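Local coordinates for protein STING-associated CdnE c-di-GMP synthase (Flavobacteriaceae, PDB 6WT8) that probably synthesises the cyclic dinucleotide c-di-GMP, a signal read by its bacterial STING partner in CBASS defence, at residues V68-V73 against R193-V198; V85-Q90 against V105-I110; Y160-S165 against N182-K187. All coordinates share one frame; numbering follows the deposited sequence.

Interaction 1. Residues V68-V73 against R193-V198; sequences VAANKV and RDIDVV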
# COMPACT_ATOMS: atom_id res chain seq x y z
N VAL A 68 13.94 7.09 8.10
CA VAL A 68 15.28 7.65 8.34
C VAL A 68 16.35 6.70 7.82
O VAL A 68 17.30 7.13 7.14
CB VAL A 68 15.50 7.92 9.83
CG1 VAL A 68 17.00 8.27 10.12
CG2 VAL A 68 14.61 9.05 10.30
N ALA A 69 16.19 5.39 8.10
CA ALA A 69 17.15 4.42 7.60
C ALA A 69 17.22 4.46 6.07
O ALA A 69 18.30 4.45 5.48
CB ALA A 69 16.82 3.00 8.07
N ALA A 70 16.07 4.50 5.42
CA ALA A 70 16.07 4.56 3.95
C ALA A 70 16.68 5.88 3.45
O ALA A 70 17.41 5.88 2.43
CB ALA A 70 14.64 4.41 3.41
N ASN A 71 16.47 6.98 4.17
CA ASN A 71 17.14 8.23 3.78
C ASN A 71 18.67 8.11 3.87
O ASN A 71 19.40 8.68 3.02
CB ASN A 71 16.69 9.40 4.67
CG ASN A 71 15.26 9.84 4.40
OD1 ASN A 71 14.67 9.51 3.38
ND2 ASN A 71 14.69 10.63 5.32
N LYS A 72 19.18 7.44 4.90
CA LYS A 72 20.63 7.25 5.02
C LYS A 72 21.16 6.43 3.85
O LYS A 72 22.22 6.76 3.27
CB LYS A 72 20.99 6.57 6.34
CG LYS A 72 20.67 7.50 7.48
CD LYS A 72 21.20 6.98 8.78
CE LYS A 72 20.97 8.03 9.88
NZ LYS A 72 21.69 7.66 11.15
N VAL A 73 20.45 5.35 3.48
CA VAL A 73 20.86 4.57 2.29
C VAL A 73 20.85 5.45 1.04
O VAL A 73 21.78 5.38 0.20
CB VAL A 73 19.93 3.36 2.12
CG1 VAL A 73 20.28 2.55 0.89
CG2 VAL A 73 20.07 2.44 3.34
N ARG A 193 17.44 -0.85 11.02
CA ARG A 193 16.32 -1.26 10.15
C ARG A 193 16.89 -1.95 8.93
O ARG A 193 17.98 -1.61 8.49
CB ARG A 193 15.46 -0.10 9.65
CG ARG A 193 14.84 0.79 10.78
CD ARG A 193 13.80 0.09 11.63
NE ARG A 193 12.59 -0.28 10.87
CZ ARG A 193 11.47 -0.77 11.39
NH1 ARG A 193 11.30 -0.85 12.70
NH2 ARG A 193 10.52 -1.16 10.56
N ASP A 194 16.12 -2.89 8.34
CA ASP A 194 16.53 -3.56 7.12
C ASP A 194 15.76 -2.98 5.95
O ASP A 194 14.52 -3.01 5.93
CB ASP A 194 16.32 -5.07 7.21
CG ASP A 194 17.00 -5.68 8.42
OD1 ASP A 194 18.13 -5.28 8.74
OD2 ASP A 194 16.39 -6.53 9.07
N ILE A 195 16.47 -2.42 4.97
CA ILE A 195 15.83 -1.72 3.87
C ILE A 195 16.11 -2.44 2.55
O ILE A 195 17.27 -2.73 2.24
CB ILE A 195 16.36 -0.28 3.77
CG1 ILE A 195 16.12 0.48 5.10
CG2 ILE A 195 15.77 0.47 2.60
CD1 ILE A 195 14.64 0.61 5.52
N ASP A 196 15.06 -2.71 1.78
CA ASP A 196 15.23 -3.22 0.42
C ASP A 196 15.41 -2.07 -0.56
O ASP A 196 14.68 -1.09 -0.51
CB ASP A 196 14.02 -4.06 -0.02
CG ASP A 196 14.10 -5.50 0.40
OD1 ASP A 196 15.03 -6.26 -0.03
OD2 ASP A 196 13.21 -5.89 1.19
N VAL A 197 16.39 -2.22 -1.47
CA VAL A 197 16.71 -1.24 -2.50
C VAL A 197 16.31 -1.83 -3.84
O VAL A 197 16.87 -2.85 -4.25
CB VAL A 197 18.21 -0.90 -2.47
CG1 VAL A 197 18.60 -0.06 -3.64
CG2 VAL A 197 18.57 -0.21 -1.15
N VAL A 198 15.34 -1.20 -4.50
CA VAL A 198 14.77 -1.63 -5.77
C VAL A 198 15.32 -0.73 -6.86
O VAL A 198 15.38 0.48 -6.68
CB VAL A 198 13.24 -1.53 -5.66
CG1 VAL A 198 12.56 -1.98 -6.92
CG2 VAL A 198 12.79 -2.38 -4.46
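The guanidinium of Arg193 is anchored by a salt bridge from NE to Asp104 OD1 and, among other bonds, a hydrogen bond from NH2 to Lys101 O, while the root of the same side chain rests on Ala69. Only its aliphatic part meets helix residues 68-73: Arg193 CB lies 3.7 Å from Ala69 CB. Bends at chi2 (-68°) and chi3 (-65°) then lead the charged end away toward its anchors, so one residue serves both an apolar seam and a polar border.

No hydrogen bond crosses between the segments; the side-chain contacts that remain are between hydrocarbon groups. Ile195 turns both branches to the helix. Its CG1 sits 4.0 Å from Ala69 CB, and its CG2 lies 4.2 Å from Ala70 CB. Small alanines suit this helix face because they let the bulky beta-branched residue come up close to the backbone, with CG1 also near Ala70 N. Farther along, Val73 and Val197 meet tip to tip, Val73 CG1 to Val197 CG2 at 3.8 Å.

The axes of helix segment 68-73 and strand segment 193-198 come within 8.6 Å, their directions 54° apart. Helix 60-81 thus lies across the sheet of this nucleotidyltransferase core: Ala69 and Val73 also touch Val188 of strand 184-189, Val73 reaches Leu107 of strand 106-112, and strand 192-204 runs between those two strands.

Interaction 2. Residues V85-Q90 against V105-I110; sequences VDFERQ and VDLVQI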
# COMPACT_ATOMS: atom_id res chain seq x y z
N VAL A 85 19.72 8.51 -11.61
CA VAL A 85 18.47 8.00 -11.07
C VAL A 85 17.73 9.08 -10.29
O VAL A 85 18.31 10.05 -9.77
CB VAL A 85 18.72 6.80 -10.13
CG1 VAL A 85 19.29 5.61 -10.88
CG2 VAL A 85 19.60 7.19 -8.91
N ASP A 86 16.41 8.89 -10.21
CA ASP A 86 15.56 9.49 -9.18
C ASP A 86 15.34 8.53 -8.02
O ASP A 86 15.36 7.31 -8.19
CB ASP A 86 14.18 9.80 -9.74
CG ASP A 86 14.20 10.87 -10.84
OD1 ASP A 86 15.14 11.70 -10.94
OD2 ASP A 86 13.18 10.90 -11.59
N PHE A 87 15.09 9.08 -6.85
CA PHE A 87 14.82 8.26 -5.69
C PHE A 87 13.40 8.45 -5.22
O PHE A 87 12.95 9.59 -5.03
CB PHE A 87 15.77 8.59 -4.54
CG PHE A 87 17.22 8.28 -4.86
CD1 PHE A 87 17.65 6.95 -4.76
CD2 PHE A 87 18.13 9.27 -5.29
CE1 PHE A 87 18.94 6.61 -5.10
CE2 PHE A 87 19.42 8.92 -5.61
CZ PHE A 87 19.80 7.59 -5.54
N GLU A 88 12.74 7.34 -4.94
CA GLU A 88 11.38 7.35 -4.42
C GLU A 88 11.24 6.25 -3.38
O GLU A 88 12.22 5.64 -2.94
CB GLU A 88 10.38 7.13 -5.57
CG GLU A 88 10.39 8.22 -6.66
CD GLU A 88 9.93 9.61 -6.17
OE1 GLU A 88 9.29 9.75 -5.09
OE2 GLU A 88 10.24 10.57 -6.91
N ARG A 89 10.01 6.06 -2.87
CA ARG A 89 9.73 5.05 -1.85
C ARG A 89 8.47 4.31 -2.21
O ARG A 89 7.57 4.85 -2.86
CB ARG A 89 9.50 5.70 -0.46
CG ARG A 89 10.68 6.53 0.09
CD ARG A 89 11.88 5.66 0.38
NE ARG A 89 12.88 6.54 1.01
CZ ARG A 89 13.84 7.20 0.32
NH1 ARG A 89 13.95 7.02 -0.99
NH2 ARG A 89 14.68 8.03 0.96
N GLN A 90 8.35 3.06 -1.75
CA GLN A 90 7.10 2.33 -1.95
C GLN A 90 6.85 1.46 -0.74
O GLN A 90 7.71 1.26 0.12
CB GLN A 90 7.09 1.44 -3.19
CG GLN A 90 8.18 0.32 -3.19
CD GLN A 90 8.09 -0.62 -4.36
OE1 GLN A 90 7.53 -0.31 -5.41
NE2 GLN A 90 8.65 -1.82 -4.18
N VAL A 105 9.59 0.82 4.67
CA VAL A 105 9.56 1.40 3.31
C VAL A 105 10.62 0.70 2.47
O VAL A 105 11.70 0.35 2.96
CB VAL A 105 9.78 2.92 3.26
CG1 VAL A 105 8.68 3.71 4.03
CG2 VAL A 105 11.16 3.33 3.82
N ASP A 106 10.34 0.53 1.17
CA ASP A 106 11.41 0.17 0.23
C ASP A 106 11.95 1.45 -0.41
O ASP A 106 11.18 2.38 -0.73
CB ASP A 106 10.91 -0.67 -0.96
CG ASP A 106 10.37 -2.01 -0.61
OD1 ASP A 106 10.73 -2.60 0.41
OD2 ASP A 106 9.59 -2.54 -1.44
N LEU A 107 13.26 1.48 -0.64
CA LEU A 107 13.84 2.57 -1.43
C LEU A 107 13.83 2.17 -2.90
O LEU A 107 14.25 1.05 -3.26
CB LEU A 107 15.28 2.82 -0.96
CG LEU A 107 16.03 3.94 -1.73
CD1 LEU A 107 17.08 4.53 -0.82
CD2 LEU A 107 16.73 3.38 -3.00
N VAL A 108 13.33 3.06 -3.77
CA VAL A 108 13.29 2.79 -5.21
C VAL A 108 14.22 3.77 -5.89
O VAL A 108 14.08 5.00 -5.72
CB VAL A 108 11.86 2.94 -5.76
CG1 VAL A 108 11.82 2.40 -7.19
CG2 VAL A 108 10.90 2.13 -4.93
N GLN A 109 15.15 3.27 -6.70
CA GLN A 109 15.98 4.15 -7.52
C GLN A 109 15.64 3.88 -8.98
O GLN A 109 15.54 2.72 -9.39
CB GLN A 109 17.46 3.98 -7.22
CG GLN A 109 17.99 2.60 -7.52
CD GLN A 109 19.46 2.48 -7.12
OE1 GLN A 109 20.17 3.47 -6.85
NE2 GLN A 109 19.92 1.24 -7.10
N ILE A 110 15.29 4.93 -9.73
CA ILE A 110 14.68 4.80 -11.03
C ILE A 110 15.57 5.52 -12.03
O ILE A 110 15.78 6.74 -11.91
CB ILE A 110 13.25 5.41 -11.00
CG1 ILE A 110 12.45 4.87 -9.81
CG2 ILE A 110 12.58 5.08 -12.31
CD1 ILE A 110 11.19 5.74 -9.46
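The Phe87 ring receives Leu107 CD2 at its edge, 4.1 Å from Phe87 CD1, and the Arg89 guanidinium has Leu107 CD1 over one face. Both flat groups belong to an antiparallel strand pair in the sheet of the nucleotidyltransferase core. Gln109 runs alongside Phe87 and points the same way, ring and amide planes 35° apart, with Gln109 CB 3.7 Å from Phe87 CE1. Gln109 OE1 is hydrogen-bonded to His81 NE2, and Phe87 itself touches Glu74 and Lys78, so this side of the pair faces helix 60-81.

Double backbone hydrogen bonds join Asp86 to Ile110, Glu88 to Val108 and Gln90 to Asp106. Glu88 O takes a second donor: Val108 N at 2.9 Å and Arg89 NH1, also 2.9 Å from Glu88 O, reach it from opposite faces of the carbonyl plane. The other terminal nitrogen of Arg89, NH2, hydrogen-bonds Asn71 OD1 and forms a salt bridge with Glu74 OE1, which pins the long side chain between strand and helix.

On the other side of the sheet, glutamate and glutamine suit their places by pairing a hydrocarbon stem with a polar end. Glu88 CG meets Ile110 CD1 at 3.8 Å before the carboxylate leads off to Lys214. Gln90 CG touches Val108 CG2 at 3.7 Å. With CG between backbone N and carbonyl (chi1 61°) and the chain then extended, the Gln90 amide stays across the pair, where NE2 donates nearly straight (167°) to the anti lone pair of Asp106 OD2 at 3.0 Å.

Interaction 3. Residues Y160-S165 against N182-K187; sequences YVRLKS and NSIYVK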
# COMPACT_ATOMS: atom_id res chain seq x y z
N TYR A 160 24.05 -1.74 -14.70
CA TYR A 160 25.11 -0.92 -14.12
C TYR A 160 24.71 -0.36 -12.77
O TYR A 160 25.49 -0.44 -11.81
CB TYR A 160 25.42 0.20 -15.11
CG TYR A 160 26.36 1.23 -14.61
CD1 TYR A 160 27.67 0.92 -14.24
CD2 TYR A 160 25.94 2.55 -14.51
CE1 TYR A 160 28.51 1.89 -13.78
CE2 TYR A 160 26.78 3.53 -14.06
CZ TYR A 160 28.06 3.21 -13.69
OH TYR A 160 28.89 4.20 -13.25
N VAL A 161 23.52 0.26 -12.69
CA VAL A 161 23.09 0.83 -11.42
C VAL A 161 22.93 -0.26 -10.36
O VAL A 161 23.36 -0.10 -9.21
CB VAL A 161 21.80 1.63 -11.63
CG1 VAL A 161 21.16 1.98 -10.29
CG2 VAL A 161 22.11 2.93 -12.38
N ARG A 162 22.36 -1.42 -10.74
CA ARG A 162 22.27 -2.52 -9.77
C ARG A 162 23.64 -2.93 -9.23
O ARG A 162 23.82 -3.07 -8.02
CB ARG A 162 21.55 -3.70 -10.40
CG ARG A 162 21.63 -5.05 -9.58
CD ARG A 162 20.89 -4.94 -8.25
NE ARG A 162 21.23 -6.10 -7.40
CZ ARG A 162 20.38 -7.02 -6.92
NH1 ARG A 162 19.07 -6.92 -7.18
NH2 ARG A 162 20.83 -7.99 -6.16
N LEU A 163 24.60 -3.15 -10.12
CA LEU A 163 25.91 -3.64 -9.66
C LEU A 163 26.68 -2.55 -8.93
O LEU A 163 27.35 -2.84 -7.91
CB LEU A 163 26.74 -4.19 -10.86
CG LEU A 163 26.09 -5.41 -11.53
CD1 LEU A 163 26.92 -5.83 -12.73
CD2 LEU A 163 26.01 -6.57 -10.55
N LYS A 164 26.59 -1.31 -9.40
CA LYS A 164 27.25 -0.22 -8.71
C LYS A 164 26.69 -0.05 -7.30
O LYS A 164 27.44 0.17 -6.34
CB LYS A 164 27.10 1.05 -9.52
CG LYS A 164 27.88 2.25 -9.02
CD LYS A 164 27.76 3.28 -10.15
CE LYS A 164 28.69 4.47 -9.97
NZ LYS A 164 30.11 4.06 -10.21
N SER A 165 25.37 -0.22 -7.17
CA SER A 165 24.76 -0.15 -5.84
C SER A 165 25.21 -1.27 -4.93
O SER A 165 25.43 -1.06 -3.72
CB SER A 165 23.22 -0.22 -6.03
OG SER A 165 22.75 0.91 -6.73
N ASN A 182 15.34 -9.10 -7.28
CA ASN A 182 14.65 -7.85 -7.52
C ASN A 182 14.99 -6.77 -6.51
O ASN A 182 14.47 -5.66 -6.61
CB ASN A 182 13.13 -8.08 -7.54
CG ASN A 182 12.66 -8.84 -8.77
OD1 ASN A 182 13.06 -8.55 -9.91
ND2 ASN A 182 11.82 -9.83 -8.55
N SER A 183 15.87 -7.04 -5.54
CA SER A 183 16.28 -5.94 -4.64
C SER A 183 17.62 -6.30 -4.02
O SER A 183 18.06 -7.46 -4.03
CB SER A 183 15.24 -5.64 -3.53
OG SER A 183 15.16 -6.78 -2.67
N ILE A 184 18.24 -5.29 -3.41
CA ILE A 184 19.38 -5.43 -2.52
C ILE A 184 18.90 -5.20 -1.09
O ILE A 184 18.21 -4.22 -0.83
CB ILE A 184 20.48 -4.41 -2.88
CG1 ILE A 184 21.00 -4.64 -4.31
CG2 ILE A 184 21.68 -4.53 -1.89
CD1 ILE A 184 21.74 -3.37 -4.85
N TYR A 185 19.25 -6.07 -0.15
CA TYR A 185 18.73 -5.96 1.21
C TYR A 185 19.85 -5.43 2.11
O TYR A 185 20.91 -6.05 2.22
CB TYR A 185 18.24 -7.31 1.72
CG TYR A 185 17.17 -7.26 2.81
CD1 TYR A 185 16.18 -6.28 2.80
CD2 TYR A 185 17.13 -8.21 3.81
CE1 TYR A 185 15.17 -6.24 3.77
CE2 TYR A 185 16.14 -8.19 4.80
CZ TYR A 185 15.16 -7.21 4.77
OH TYR A 185 14.16 -7.19 5.74
N VAL A 186 19.64 -4.27 2.73
CA VAL A 186 20.66 -3.57 3.49
C VAL A 186 20.30 -3.58 4.96
O VAL A 186 19.20 -3.15 5.32
CB VAL A 186 20.82 -2.13 3.01
CG1 VAL A 186 21.94 -1.45 3.79
CG2 VAL A 186 21.08 -2.14 1.51
N LYS A 187 21.24 -3.97 5.82
CA LYS A 187 21.02 -3.83 7.26
C LYS A 187 21.62 -2.49 7.68
O LYS A 187 22.85 -2.36 7.82
CB LYS A 187 21.63 -5.00 8.01
CG LYS A 187 20.86 -6.29 7.76
CD LYS A 187 21.31 -7.38 8.74
CE LYS A 187 20.93 -7.04 10.16
NZ LYS A 187 19.45 -7.21 10.34
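Arg162 slides past Ile184 in the opposite direction, and the isoleucine CG1 lies over one face of the guanidinium, offset toward its rim, with Arg162 NE 3.4 Å from Ile184 CG1. An arginine suits this buried position because its flat face accepts hydrocarbon while the N-H groups remain directed to polar partners. NE makes a salt bridge with Glu166 OE2 and NH2 a hydrogen bond with Lys180 O, which should fix the rotation of the plane. NH1 comes within 3.4 Å of Ser183 O, approaching obliquely. The chain gets there by leaving the helix with CG anti to the backbone N (chi1 168°) and bending at chi2.

The tip of the same isoleucine branch reaches the helix itself: Ile184 CD1 lies 3.7 Å from Ser165 CB. A small residue here lets the isoleucine approach closely. Ser165 OG donates to Val161 O at 2.7 Å, a carbonyl that also accepts from Ser165 N on the opposite face of its plane, and the same hydroxyl meets Gln109 NE2 on strand 106-112.

Ile184 further touches Glu166 and Leu169, so helix 154-172 lies against strand 184-189, while Ser165 contacts Leu77 and His81 of the adjacent helix 60-81. Two helices side by side on a mixed sheet in this way are consistent with the alpha/beta core of the polymerase beta-like nucleotidyltransferases.

How the interactions relate
From the N terminus, helix 60-81 opens the longest loop, which interaction 1 closes some 120 residues later at strand 192-204. Nested inside it are two smaller closures in series: interaction 2, joining strand 85-90 to strand 106-112, and interaction 3, joining helix 154-172 to strand 184-189. None of the loops cross. Strand 192-204 links them, probably hydrogen-bonding through Val198 to Leu107 and Gln109 of interaction 2 and through Val197 to Ile184 of interaction 3. Interactions 2 and 3 also meet directly, where Gln109 NE2 probably bonds Ser165 OG at 2.9 Å. Together they bind two helices to one continuous sheet.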